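Local coordinates for protein uncharacterized HTH-type transcriptional regulator YydK (Bacillus subtilis subsp. subtilis, PDB 3BWG) that probably binds DNA through a GntR-type winged helix-turn-helix domain and regulates transcription, with a UTRA domain as its likely effector-sensing part, at residues V126-Y131 / E155-S160; G134-Y139 / E191-E196; N114-M119 / G213-Y218; D120-Y125 / Y144-V149. All blocks are in the same frame, centred on the assembly; numbering follows the deposited sequence.

Following the chain from the N terminus, the first contact met is interaction 3, at the end of helix 109-114 and the turn after it, which closes the longest loop by joining 114-119 to the start of strand 215-224. Interactions 1, 2 and 4 all nest inside it. Interaction 4 pairs strand 123-132 with the end of strand 135-145; interaction 1, further along strand 123-132, reaches helix 154-157 and the turn after it; interaction 2 runs from the start of strand 135-145 to the end of helix 187-193. These three cross one another along the chain. All four belong to the UTRA domain and converge on its six-stranded antiparallel sheet, interactions 3 and 4 with their centres about 9 Å apart.

Interaction 1: V126-Y131 / E155-S160; sequences VKRVRY and EIVSHS
Val157, in the last turn of helix 154-157, meets Val126 of the strand through both methyl groups. The closer pair is Val157 CG1 with Val126 CG2 at 3.9 Å, and the two side chains pass each other in opposite directions. The carbonyl of Val157 turns to Arg128, whose NH1 donates to Val157 O over 2.8 Å. That donor stands above the carbonyl plane, 39° out of it, and so misses the lone pairs. Past Ser158, the backbone of His159 offers a second acceptor: Arg128 NH1 also reaches His159 O, at 3.2 Å, and here the oxygen lies at the edge of the guanidinium, near its plane. The His159 ring itself turns back to the helix, ND1 donating to Glu155 O at 2.7 Å. A water accepts from Arg128 NH2 and makes a weak bond to His159 O. Arg128 is extended from CG to NE, which carries its head across to the turn, while its NE forms a salt bridge with Glu140. Arg130, bent at chi3 (70°), lays its NE over the centre of one face of the Arg128 guanidinium, 3.6 Å above the plane; its own polar partners include Ser97 and Glu91. A strand arginine thus holds the last carbonyl of helix 154-157 and one from the turn that follows, joining this short helix to the antiparallel sheet of the UTRA domain.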
# COMPACT_ATOMS: atom_id res chain seq x y z
N VAL B 126 -4.24 -15.58 -19.17
CA VAL B 126 -4.06 -14.42 -20.03
C VAL B 126 -2.64 -13.88 -20.05
O VAL B 126 -1.95 -13.86 -19.02
CB VAL B 126 -5.21 -13.33 -19.92
CG1 VAL B 126 -6.32 -13.75 -18.99
CG2 VAL B 126 -4.70 -11.89 -19.72
N LYS B 127 -2.16 -13.57 -21.25
CA LYS B 127 -0.85 -13.01 -21.42
C LYS B 127 -1.07 -11.73 -22.23
O LYS B 127 -1.67 -11.78 -23.32
CB LYS B 127 0.05 -14.00 -22.17
CG LYS B 127 1.48 -13.48 -22.34
CD LYS B 127 2.32 -14.26 -23.38
CE LYS B 127 2.90 -15.52 -22.74
NZ LYS B 127 3.74 -16.23 -23.78
N ARG B 128 -0.64 -10.58 -21.69
CA ARG B 128 -0.89 -9.32 -22.38
C ARG B 128 0.16 -8.25 -22.06
O ARG B 128 0.80 -8.25 -20.98
CB ARG B 128 -2.33 -8.82 -22.13
CG ARG B 128 -2.62 -8.22 -20.78
CD ARG B 128 -4.10 -7.95 -20.57
NE ARG B 128 -4.32 -7.65 -19.16
CZ ARG B 128 -5.36 -7.01 -18.65
NH1 ARG B 128 -6.35 -6.59 -19.43
NH2 ARG B 128 -5.41 -6.80 -17.34
N VAL B 129 0.38 -7.39 -23.03
CA VAL B 129 1.21 -6.22 -22.82
C VAL B 129 0.22 -5.10 -22.71
O VAL B 129 -0.77 -5.02 -23.48
CB VAL B 129 2.21 -5.98 -23.98
CG1 VAL B 129 3.11 -4.71 -23.75
CG2 VAL B 129 3.08 -7.23 -24.20
N ARG B 130 0.45 -4.24 -21.73
CA ARG B 130 -0.41 -3.08 -21.54
C ARG B 130 0.35 -1.78 -21.82
O ARG B 130 1.56 -1.75 -21.69
CB ARG B 130 -1.07 -3.12 -20.16
CG ARG B 130 -1.54 -4.51 -19.74
CD ARG B 130 -2.48 -4.42 -18.53
NE ARG B 130 -3.76 -3.81 -18.96
CZ ARG B 130 -4.67 -3.33 -18.12
NH1 ARG B 130 -4.46 -3.39 -16.80
NH2 ARG B 130 -5.81 -2.81 -18.60
N TYR B 131 -0.38 -0.74 -22.25
CA TYR B 131 0.20 0.54 -22.69
C TYR B 131 -0.49 1.76 -22.03
O TYR B 131 -1.71 1.78 -21.86
CB TYR B 131 0.11 0.73 -24.21
CG TYR B 131 0.76 -0.35 -25.03
CD1 TYR B 131 1.93 -0.10 -25.75
CD2 TYR B 131 0.18 -1.62 -25.11
CE1 TYR B 131 2.54 -1.14 -26.54
CE2 TYR B 131 0.75 -2.63 -25.86
CZ TYR B 131 1.92 -2.41 -26.56
OH TYR B 131 2.43 -3.49 -27.26
N GLU B 155 -12.40 -9.30 -25.98
CA GLU B 155 -12.85 -7.94 -25.65
C GLU B 155 -12.68 -7.58 -24.16
O GLU B 155 -12.15 -6.51 -23.83
CB GLU B 155 -14.28 -7.71 -26.12
CG GLU B 155 -14.85 -6.37 -25.67
CD GLU B 155 -16.17 -6.01 -26.31
OE1 GLU B 155 -16.70 -6.77 -27.16
OE2 GLU B 155 -16.68 -4.93 -25.98
N ILE B 156 -13.12 -8.46 -23.27
CA ILE B 156 -13.00 -8.23 -21.84
C ILE B 156 -11.52 -8.02 -21.45
O ILE B 156 -11.17 -7.07 -20.75
CB ILE B 156 -13.62 -9.40 -21.03
CG1 ILE B 156 -15.14 -9.44 -21.22
CG2 ILE B 156 -13.26 -9.31 -19.57
CD1 ILE B 156 -15.78 -10.82 -20.97
N VAL B 157 -10.67 -8.94 -21.91
CA VAL B 157 -9.25 -9.01 -21.58
C VAL B 157 -8.38 -7.91 -22.25
O VAL B 157 -7.28 -7.62 -21.81
CB VAL B 157 -8.76 -10.43 -21.93
CG1 VAL B 157 -7.34 -10.45 -22.16
CG2 VAL B 157 -9.19 -11.45 -20.81
N SER B 158 -8.87 -7.26 -23.30
CA SER B 158 -8.21 -6.03 -23.76
C SER B 158 -8.70 -4.78 -23.04
O SER B 158 -8.17 -3.71 -23.26
CB SER B 158 -8.25 -5.86 -25.26
OG SER B 158 -9.43 -6.31 -25.78
N HIS B 159 -9.69 -4.92 -22.16
CA HIS B 159 -10.11 -3.79 -21.34
C HIS B 159 -9.90 -4.03 -19.83
O HIS B 159 -8.83 -4.50 -19.44
CB HIS B 159 -11.54 -3.39 -21.72
CG HIS B 159 -11.64 -2.96 -23.15
ND1 HIS B 159 -12.14 -3.78 -24.14
CD2 HIS B 159 -11.25 -1.81 -23.76
CE1 HIS B 159 -12.08 -3.14 -25.30
NE2 HIS B 159 -11.54 -1.95 -25.10
N SER B 160 -10.89 -3.72 -19.01
CA SER B 160 -10.83 -3.99 -17.57
C SER B 160 -11.50 -5.30 -17.21
O SER B 160 -12.74 -5.44 -17.22
CB SER B 160 -11.45 -2.84 -16.77
OG SER B 160 -11.18 -3.06 -15.39
O HOH W 1 -7.78 -5.48 -16.30

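Interaction 2: G134-Y139 / E191-E196; sequences GQTLCY and EYLGLE
The rings of Tyr139 and Tyr192 lie nearly parallel in an offset stack, their planes 19° apart and their centroids separated by 4.4 Å. Tyr192 presents the CD2-CE2 side of its ring to one face of Tyr139, with CD2 displaced toward the rim and 3.4 Å from Tyr139 CE1. Tyr139 takes its place in the stack because its CG is anti to the backbone N (chi1 164°), which swings the ring out from the strand to the helix. Beside the rings, Leu193 sends CD2 down onto the strand backbone, 3.6 Å from Cys138 C, and also against Tyr139 CB at 4.1 Å. Replacing Tyr139 by an alanine would probably leave the Tyr192 ring without its stacking partner and open a gap between helix and strand. At the other end Thr136 comes in with its hydroxyl: OG1 donates to Leu193 O over 2.8 Å, while its methyl CG2 rests near Tyr192 O. Asn224 also bonds to that hydroxyl, tying the helix end to the neighbouring strand. On the strand, Leu137 and Cys138 both face Arg130 in a classic beta bulge. Gly194, with positive phi, is the C-prime residue of a Schellman motif; the end of helix 187-193, closed by that motif, packs on the bulged start of strand 135-145, an inner strand of the antiparallel UTRA sheet.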
# COMPACT_ATOMS: atom_id res chain seq x y z
N GLY B 134 0.39 5.16 -25.48
CA GLY B 134 1.24 4.74 -26.61
C GLY B 134 2.59 4.14 -26.22
O GLY B 134 3.35 3.67 -27.08
N GLN B 135 2.89 4.14 -24.92
CA GLN B 135 4.13 3.58 -24.43
C GLN B 135 3.79 2.33 -23.59
O GLN B 135 2.68 2.23 -23.03
CB GLN B 135 4.89 4.64 -23.64
CG GLN B 135 5.18 5.94 -24.45
CD GLN B 135 6.28 5.75 -25.50
OE1 GLN B 135 7.16 4.90 -25.37
NE2 GLN B 135 6.23 6.56 -26.56
N THR B 136 4.70 1.37 -23.55
CA THR B 136 4.49 0.16 -22.74
C THR B 136 4.48 0.46 -21.24
O THR B 136 5.34 1.19 -20.72
CB THR B 136 5.54 -0.92 -23.02
OG1 THR B 136 6.83 -0.37 -22.75
CG2 THR B 136 5.47 -1.35 -24.46
N LEU B 137 3.48 -0.13 -20.56
CA LEU B 137 3.33 -0.06 -19.11
C LEU B 137 3.87 -1.34 -18.42
O LEU B 137 4.62 -1.29 -17.42
CB LEU B 137 1.85 0.17 -18.75
CG LEU B 137 1.54 0.13 -17.24
CD1 LEU B 137 2.30 1.21 -16.46
CD2 LEU B 137 0.07 0.19 -16.90
N CYS B 138 3.45 -2.48 -18.94
CA CYS B 138 3.75 -3.75 -18.32
C CYS B 138 3.52 -4.91 -19.25
O CYS B 138 2.92 -4.77 -20.31
CB CYS B 138 2.93 -3.94 -17.03
SG CYS B 138 1.12 -4.07 -17.29
N TYR B 139 4.02 -6.06 -18.81
CA TYR B 139 3.87 -7.32 -19.44
C TYR B 139 3.29 -8.16 -18.29
O TYR B 139 3.86 -8.19 -17.19
CB TYR B 139 5.26 -7.83 -19.89
CG TYR B 139 5.28 -9.32 -20.22
CD1 TYR B 139 4.42 -9.84 -21.20
CD2 TYR B 139 6.12 -10.19 -19.54
CE1 TYR B 139 4.38 -11.20 -21.47
CE2 TYR B 139 6.11 -11.57 -19.82
CZ TYR B 139 5.24 -12.06 -20.81
OH TYR B 139 5.19 -13.42 -21.12
N GLU B 191 11.92 -7.44 -24.67
CA GLU B 191 11.34 -7.33 -26.00
C GLU B 191 9.86 -6.87 -25.99
O GLU B 191 9.46 -5.96 -26.74
CB GLU B 191 11.56 -8.64 -26.77
CG GLU B 191 10.58 -8.88 -27.91
CD GLU B 191 11.12 -9.80 -28.98
OE1 GLU B 191 12.28 -10.28 -28.86
OE2 GLU B 191 10.36 -10.04 -29.95
N TYR B 192 9.04 -7.49 -25.13
CA TYR B 192 7.64 -7.01 -24.95
C TYR B 192 7.59 -5.53 -24.52
O TYR B 192 6.76 -4.76 -25.03
CB TYR B 192 6.89 -7.85 -23.92
CG TYR B 192 6.52 -9.23 -24.40
CD1 TYR B 192 5.80 -9.42 -25.59
CD2 TYR B 192 6.86 -10.36 -23.64
CE1 TYR B 192 5.46 -10.70 -26.03
CE2 TYR B 192 6.52 -11.64 -24.08
CZ TYR B 192 5.81 -11.80 -25.27
OH TYR B 192 5.48 -13.07 -25.66
N LEU B 193 8.49 -5.13 -23.62
CA LEU B 193 8.51 -3.74 -23.12
C LEU B 193 9.21 -2.76 -24.03
O LEU B 193 9.06 -1.55 -23.85
CB LEU B 193 9.01 -3.64 -21.67
CG LEU B 193 8.13 -4.41 -20.67
CD1 LEU B 193 8.71 -4.31 -19.24
CD2 LEU B 193 6.65 -4.00 -20.66
N GLY B 194 9.94 -3.26 -25.03
CA GLY B 194 10.78 -2.41 -25.88
C GLY B 194 11.97 -1.79 -25.16
O GLY B 194 12.39 -0.69 -25.50
N LEU B 195 12.49 -2.47 -24.15
CA LEU B 195 13.66 -1.99 -23.40
C LEU B 195 14.79 -3.00 -23.61
O LEU B 195 14.60 -3.96 -24.34
CB LEU B 195 13.35 -1.87 -21.90
CG LEU B 195 12.19 -0.93 -21.53
CD1 LEU B 195 11.79 -1.14 -20.07
CD2 LEU B 195 12.59 0.51 -21.85
N GLU B 196 15.94 -2.78 -22.99
CA GLU B 196 17.07 -3.72 -23.10
C GLU B 196 17.06 -4.73 -21.94
O GLU B 196 16.68 -4.38 -20.83
CB GLU B 196 18.38 -2.96 -23.07
CG GLU B 196 18.39 -1.75 -24.00
CD GLU B 196 19.42 -0.70 -23.62
OE1 GLU B 196 19.11 0.50 -23.80
OE2 GLU B 196 20.54 -1.05 -23.15

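Interaction 3: N114-M119 / G213-Y218; sequences NLNIGM and GQPFDY
A water molecule joins Leu115 to Pro215, donating to Pro215 O at 2.6 Å and to Leu115 O at 2.9 Å; no direct hydrogen bond crosses between 114-119 and 213-218. The remainder of the contact is packing. The Pro215 ring lies against the turn, its CG 3.4 Å from Leu115 O, and Asn116 CB touches the same ring carbon. Leu115 extends its chain (chi2 173°) over the strand backbone, bringing CD2 to 3.4 Å from Asp217 N and also against the CB atoms of Pro215 and Tyr218. Asn116 has positive phi and closes helix 109-114 in a Schellman motif, so the helix end and the turn behind it are laid onto the first residues of strand 215-224, in the antiparallel sheet of the UTRA domain. Further along, Asn114 covers one face of the Tyr218 ring. Its CB makes a CH-pi contact, 3.8 Å from the ring centroid and 21° off the normal, and its amide continues over the ring with the two planes only 8° apart, ND2 lying 3.7 Å from Tyr218 CZ. Neither end of that amide depends on the ring for its bonds: ND2 donates to Glu110 O, and OD1 accepts from Arg74 of the second subunit, which also packs on Tyr218. The Tyr218 hydroxyl is bonded to Glu205. A leucine in place of Tyr218 would probably cost the Asn114 amide its flat stacking surface and leave Glu205 without its hydroxyl partner.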
# COMPACT_ATOMS: atom_id res chain seq x y z
N ASN B 114 -1.27 -20.46 -5.49
CA ASN B 114 -1.78 -19.10 -5.23
C ASN B 114 -3.32 -18.93 -5.38
O ASN B 114 -3.94 -18.14 -4.69
CB ASN B 114 -1.03 -18.07 -6.05
CG ASN B 114 0.40 -17.91 -5.61
OD1 ASN B 114 0.71 -17.08 -4.77
ND2 ASN B 114 1.29 -18.73 -6.15
N LEU B 115 -3.93 -19.67 -6.28
CA LEU B 115 -5.39 -19.71 -6.39
C LEU B 115 -6.05 -20.67 -5.42
O LEU B 115 -7.27 -20.74 -5.35
CB LEU B 115 -5.78 -20.06 -7.83
CG LEU B 115 -5.44 -18.98 -8.85
CD1 LEU B 115 -5.74 -19.55 -10.24
CD2 LEU B 115 -6.24 -17.65 -8.56
N ASN B 116 -5.25 -21.45 -4.69
CA ASN B 116 -5.78 -22.49 -3.81
C ASN B 116 -6.58 -23.54 -4.51
O ASN B 116 -7.63 -23.92 -4.00
CB ASN B 116 -6.76 -21.89 -2.79
CG ASN B 116 -6.17 -21.74 -1.47
OD1 ASN B 116 -5.28 -20.88 -1.26
ND2 ASN B 116 -6.60 -22.60 -0.54
N ILE B 117 -6.16 -23.99 -5.67
CA ILE B 117 -6.94 -24.99 -6.39
C ILE B 117 -6.16 -26.28 -6.66
O ILE B 117 -4.93 -26.34 -6.53
CB ILE B 117 -7.50 -24.45 -7.71
CG1 ILE B 117 -6.39 -23.81 -8.57
CG2 ILE B 117 -8.67 -23.51 -7.41
CD1 ILE B 117 -6.88 -23.33 -9.94
N GLY B 118 -6.90 -27.32 -7.02
CA GLY B 118 -6.26 -28.55 -7.50
C GLY B 118 -5.66 -28.23 -8.87
O GLY B 118 -6.13 -27.31 -9.58
N MSE B 119 -4.63 -28.99 -9.25
CA MSE B 119 -4.01 -28.78 -10.56
C MSE B 119 -4.84 -29.27 -11.75
O MSE B 119 -4.54 -28.93 -12.91
CB MSE B 119 -2.59 -29.33 -10.57
CG MSE B 119 -1.63 -28.42 -9.81
SE MSE B 119 -0.03 -29.37 -9.50
CE MSE B 119 0.40 -29.70 -11.41
N GLY B 213 -13.12 -14.62 0.78
CA GLY B 213 -11.76 -15.06 1.03
C GLY B 213 -11.22 -16.02 -0.02
O GLY B 213 -10.04 -16.34 -0.01
N GLN B 214 -12.07 -16.46 -0.93
CA GLN B 214 -11.67 -17.34 -2.03
C GLN B 214 -10.83 -16.62 -3.14
O GLN B 214 -11.31 -15.63 -3.76
CB GLN B 214 -12.96 -17.90 -2.59
CG GLN B 214 -12.83 -18.99 -3.62
CD GLN B 214 -14.20 -19.61 -4.02
OE1 GLN B 214 -15.24 -19.25 -3.46
NE2 GLN B 214 -14.19 -20.51 -4.98
N PRO B 215 -9.57 -17.11 -3.43
CA PRO B 215 -8.82 -16.46 -4.52
C PRO B 215 -9.57 -16.62 -5.83
O PRO B 215 -10.24 -17.64 -6.03
CB PRO B 215 -7.51 -17.26 -4.60
CG PRO B 215 -7.40 -18.02 -3.33
CD PRO B 215 -8.82 -18.25 -2.85
N PHE B 216 -9.45 -15.64 -6.72
CA PHE B 216 -10.02 -15.76 -8.08
C PHE B 216 -9.03 -15.41 -9.20
O PHE B 216 -9.24 -15.81 -10.36
CB PHE B 216 -11.33 -14.94 -8.25
CG PHE B 216 -11.14 -13.43 -8.26
CD1 PHE B 216 -10.93 -12.74 -9.46
CD2 PHE B 216 -11.20 -12.71 -7.09
CE1 PHE B 216 -10.76 -11.36 -9.51
CE2 PHE B 216 -11.02 -11.29 -7.11
CZ PHE B 216 -10.79 -10.63 -8.33
N ASP B 217 -7.96 -14.68 -8.86
CA ASP B 217 -7.00 -14.13 -9.86
C ASP B 217 -5.58 -14.09 -9.26
O ASP B 217 -5.37 -13.53 -8.20
CB ASP B 217 -7.48 -12.73 -10.29
CG ASP B 217 -6.45 -11.91 -11.11
OD1 ASP B 217 -5.42 -12.42 -11.57
OD2 ASP B 217 -6.72 -10.73 -11.35
N TYR B 218 -4.63 -14.75 -9.90
CA TYR B 218 -3.23 -14.66 -9.58
C TYR B 218 -2.59 -14.07 -10.81
O TYR B 218 -2.74 -14.62 -11.92
CB TYR B 218 -2.64 -16.06 -9.32
CG TYR B 218 -1.16 -16.08 -9.16
CD1 TYR B 218 -0.54 -15.31 -8.16
CD2 TYR B 218 -0.36 -16.88 -9.97
CE1 TYR B 218 0.83 -15.31 -8.01
CE2 TYR B 218 1.00 -16.90 -9.82
CZ TYR B 218 1.59 -16.13 -8.83
OH TYR B 218 2.96 -16.17 -8.64
O HOH W 2 -9.76 -20.13 -6.67

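Interaction 4: D120-Y125 / Y144-V149; sequences DEDIYY and YTKSIV
Lys146 holds CG anti to its own backbone N (chi1 -166°) and runs extended until it bends at chi4, which draws its methylene chain along Tyr124; the Tyr124 ring, swung to the side of its backbone N (chi1 -86°), crosses that chain obliquely. Lys146 CG comes to 3.7 Å from Tyr124 CE1, and CE passes near the hydroxyl. Val149 O meets the same ring in its plane, at the edge, 3.4 Å from Tyr124 CE1. Lys146 also packs its CB and CD against Asp122 CB; its NZ remains 4.8 Å from Asp122 OD2, too far for a salt bridge, though the opposite charges may still attract. Asp122 OD1 pairs instead with Lys106. Under these side chains the backbones form an antiparallel ladder. Tyr124 and Tyr144 are a hydrogen-bonded pair, with Tyr124 N to Tyr144 O at 2.8 Å and Tyr144 N to Tyr124 O at 2.9 Å, and Ile123 with Thr145 is the adjoining non-hydrogen-bonded pair. Lys146 N adds one more bond, to Asp122 O at 3.1 Å. Beyond it the chain coils up, and Thr145 O accepts from both Ile148 N and Val149 N. Two waters bridge the outer edge: one links Glu121 OE1 with Ser147 OG, the other donates to Asp122 O and is weakly held by Ser147 N. The pairing lies at the open end of the hairpin 123-132/135-145, between strand 95-105, whose Val104 touches both Tyr124 and Lys146, and strand 215-224, whose Phe216 bonds to Thr145.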
# COMPACT_ATOMS: atom_id res chain seq x y z
N ASP B 120 -5.89 -30.03 -11.46
CA ASP B 120 -6.79 -30.44 -12.54
C ASP B 120 -7.98 -29.50 -12.72
O ASP B 120 -8.86 -29.77 -13.54
CB ASP B 120 -7.25 -31.91 -12.37
CG ASP B 120 -7.56 -32.58 -13.73
OD1 ASP B 120 -7.09 -32.10 -14.79
OD2 ASP B 120 -8.27 -33.61 -13.74
N GLU B 121 -8.00 -28.40 -11.96
CA GLU B 121 -9.05 -27.40 -12.11
C GLU B 121 -8.69 -26.42 -13.25
O GLU B 121 -7.57 -25.89 -13.30
CB GLU B 121 -9.28 -26.65 -10.78
CG GLU B 121 -9.82 -27.49 -9.61
CD GLU B 121 -10.29 -26.63 -8.41
OE1 GLU B 121 -11.19 -25.75 -8.59
OE2 GLU B 121 -9.75 -26.82 -7.30
N ASP B 122 -9.62 -26.21 -14.19
CA ASP B 122 -9.37 -25.29 -15.31
C ASP B 122 -9.14 -23.84 -14.86
O ASP B 122 -9.82 -23.34 -13.94
CB ASP B 122 -10.55 -25.29 -16.27
CG ASP B 122 -10.67 -26.56 -17.07
OD1 ASP B 122 -9.70 -27.35 -17.11
OD2 ASP B 122 -11.74 -26.77 -17.68
N ILE B 123 -8.19 -23.16 -15.48
CA ILE B 123 -8.07 -21.72 -15.28
C ILE B 123 -8.20 -21.07 -16.66
O ILE B 123 -7.92 -21.75 -17.66
CB ILE B 123 -6.76 -21.30 -14.52
CG1 ILE B 123 -5.47 -21.84 -15.16
CG2 ILE B 123 -6.82 -21.81 -13.07
CD1 ILE B 123 -4.75 -20.90 -16.14
N TYR B 124 -8.65 -19.80 -16.71
CA TYR B 124 -8.37 -18.93 -17.86
C TYR B 124 -6.98 -18.35 -17.74
O TYR B 124 -6.63 -17.81 -16.69
CB TYR B 124 -9.32 -17.74 -17.93
CG TYR B 124 -10.56 -18.07 -18.64
CD1 TYR B 124 -11.75 -18.29 -17.93
CD2 TYR B 124 -10.55 -18.23 -20.01
CE1 TYR B 124 -12.91 -18.62 -18.60
CE2 TYR B 124 -11.71 -18.58 -20.70
CZ TYR B 124 -12.88 -18.77 -20.01
OH TYR B 124 -14.01 -19.11 -20.70
N TYR B 125 -6.20 -18.43 -18.83
CA TYR B 125 -4.86 -17.89 -18.80
C TYR B 125 -4.79 -16.68 -19.69
O TYR B 125 -5.20 -16.74 -20.83
CB TYR B 125 -3.86 -18.94 -19.30
CG TYR B 125 -2.47 -18.42 -19.57
CD1 TYR B 125 -1.58 -18.21 -18.52
CD2 TYR B 125 -2.03 -18.17 -20.89
CE1 TYR B 125 -0.32 -17.74 -18.75
CE2 TYR B 125 -0.73 -17.72 -21.13
CZ TYR B 125 0.11 -17.50 -20.04
OH TYR B 125 1.40 -17.06 -20.19
N TYR B 144 -7.01 -17.12 -13.88
CA TYR B 144 -8.32 -16.97 -13.24
C TYR B 144 -8.96 -18.30 -13.07
O TYR B 144 -9.06 -19.03 -14.03
CB TYR B 144 -9.23 -16.11 -14.12
CG TYR B 144 -8.67 -14.75 -14.32
CD1 TYR B 144 -9.13 -13.64 -13.58
CD2 TYR B 144 -7.67 -14.55 -15.25
CE1 TYR B 144 -8.57 -12.38 -13.78
CE2 TYR B 144 -7.12 -13.33 -15.46
CZ TYR B 144 -7.56 -12.25 -14.74
OH TYR B 144 -6.95 -11.06 -15.01
N THR B 145 -9.43 -18.60 -11.87
CA THR B 145 -10.17 -19.86 -11.59
C THR B 145 -11.42 -19.88 -12.42
O THR B 145 -12.25 -19.03 -12.24
CB THR B 145 -10.51 -20.01 -10.10
OG1 THR B 145 -9.30 -19.88 -9.33
CG2 THR B 145 -11.12 -21.39 -9.81
N LYS B 146 -11.54 -20.82 -13.34
CA LYS B 146 -12.63 -20.87 -14.32
C LYS B 146 -14.03 -21.13 -13.71
O LYS B 146 -15.04 -20.63 -14.21
CB LYS B 146 -12.30 -21.88 -15.44
CG LYS B 146 -13.21 -21.72 -16.63
CD LYS B 146 -12.72 -22.41 -17.84
CE LYS B 146 -13.80 -22.43 -18.90
NZ LYS B 146 -14.95 -23.33 -18.55
N SER B 147 -14.10 -21.89 -12.62
CA SER B 147 -15.39 -22.17 -12.00
C SER B 147 -15.90 -20.92 -11.27
O SER B 147 -17.07 -20.83 -10.94
CB SER B 147 -15.31 -23.38 -11.09
OG SER B 147 -14.39 -23.17 -10.04
N ILE B 148 -15.00 -19.96 -11.05
CA ILE B 148 -15.39 -18.63 -10.56
C ILE B 148 -15.61 -17.63 -11.73
O ILE B 148 -16.68 -17.07 -11.88
CB ILE B 148 -14.33 -18.06 -9.57
CG1 ILE B 148 -14.15 -19.04 -8.39
CG2 ILE B 148 -14.79 -16.62 -9.11
CD1 ILE B 148 -13.12 -18.61 -7.32
N VAL B 149 -14.59 -17.43 -12.56
CA VAL B 149 -14.67 -16.49 -13.70
C VAL B 149 -15.01 -17.34 -14.90
O VAL B 149 -14.13 -17.95 -15.53
CB VAL B 149 -13.33 -15.77 -13.91
CG1 VAL B 149 -13.45 -14.80 -15.05
CG2 VAL B 149 -12.87 -15.09 -12.58
O HOH W 3 -12.54 -25.22 -10.58
O HOH W 4 -12.27 -24.32 -12.93